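Local coordinates for MutS2 protein (Thermus thermophilus, PDB 2ZQE) that probably acts as a DNA endonuclease through this Smr domain, as part of a MutS2 protein that suppresses homologous recombination, at residues D66-P69 and G70-G73. Sequence-based numbering, arbitrary orientation.
Sequences DAPP and GEGG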
# COMPACT_ATOMS: atom_id res chain seq x y z
N ASP A 66 3.47 1.97 8.45
CA ASP A 66 3.76 3.31 7.96
C ASP A 66 5.25 3.41 7.67
O ASP A 66 6.08 2.82 8.40
CB ASP A 66 3.42 4.35 9.03
CG ASP A 66 1.94 4.45 9.28
OD1 ASP A 66 1.20 4.67 8.30
OD2 ASP A 66 1.54 4.33 10.47
N ALA A 67 5.59 4.13 6.61
CA ALA A 67 6.97 4.53 6.34
C ALA A 67 7.46 5.39 7.52
O ALA A 67 6.65 6.08 8.18
CB ALA A 67 7.07 5.29 5.03
N PRO A 68 8.77 5.34 7.80
CA PRO A 68 9.33 6.21 8.86
C PRO A 68 9.31 7.68 8.45
O PRO A 68 9.20 7.98 7.25
CB PRO A 68 10.78 5.72 9.00
CG PRO A 68 11.11 5.07 7.73
CD PRO A 68 9.80 4.50 7.17
N PRO A 69 9.41 8.58 9.44
CA PRO A 69 9.52 10.00 9.09
C PRO A 69 10.71 10.23 8.16
O PRO A 69 11.80 9.71 8.42
CB PRO A 69 9.71 10.70 10.44
CG PRO A 69 9.90 9.66 11.45
CD PRO A 69 9.41 8.35 10.89
N GLY A 70 10.51 10.99 7.08
CA GLY A 70 11.55 11.23 6.09
C GLY A 70 11.47 10.34 4.88
O GLY A 70 12.13 10.59 3.88
N GLU A 71 10.67 9.27 4.99
CA GLU A 71 10.40 8.37 3.87
C GLU A 71 8.91 8.28 3.55
O GLU A 71 8.47 7.32 2.93
CB GLU A 71 11.01 7.00 4.12
CG GLU A 71 12.53 7.02 3.93
CD GLU A 71 13.20 5.70 4.20
OE1 GLU A 71 12.49 4.70 4.48
OE2 GLU A 71 14.45 5.67 4.15
N GLY A 72 8.16 9.29 3.96
CA GLY A 72 6.74 9.39 3.65
C GLY A 72 5.85 9.41 4.87
O GLY A 72 4.69 9.86 4.80
N GLY A 73 6.38 8.93 5.99
CA GLY A 73 5.63 8.86 7.24
C GLY A 73 4.31 8.14 7.01
O GLY A 73 4.25 7.17 6.23
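Pro68 O accepts two backbone N-H groups, and the loop closes around it. Glu71 N lies 3.0 Å from Pro68 O with an N-H...O angle of 156°, which is the i to i+3 bond of a type II turn. Gly73 N meets the same Pro68 O at 3.2 Å, but from the opposite face of the carbonyl group and well above its plane (57°), so this second bond is longer and lies further out of the plane than the first. A further, weaker link is a CA-H...O contact, with Gly73 CA 3.1 Å from Ala67 O.

The backbone angles explain the glycines. Pro69 and Gly70 take the two central turn positions; Gly70, at phi 98°, and Gly72 both have positive phi, a backbone region that glycine readily enters. Ala67 CB sits 3.2 Å from Glu71 O, which also accepts a hydrogen bond from Arg37 NH2, while the methyl also rests on Val76 and Val78 of strand 76-81. Glu71 CG stands anti to the carbonyl carbon and the chain beyond is extended, which brings Glu71 OE1 across the Pro68 ring, 3.6 Å from Pro68 CG. At the strand end, the Asp66 carboxylate is held by a salt bridge to Arg48.

One Pro69-Gly70 turn thus reverses the chain between strands 61-66 and 76-81, antiparallel neighbours in the mixed sheet of the alpha/beta Smr domain, where strand 61-66 lies at an edge: a type II beta turn at the tip of a wide hairpin connection.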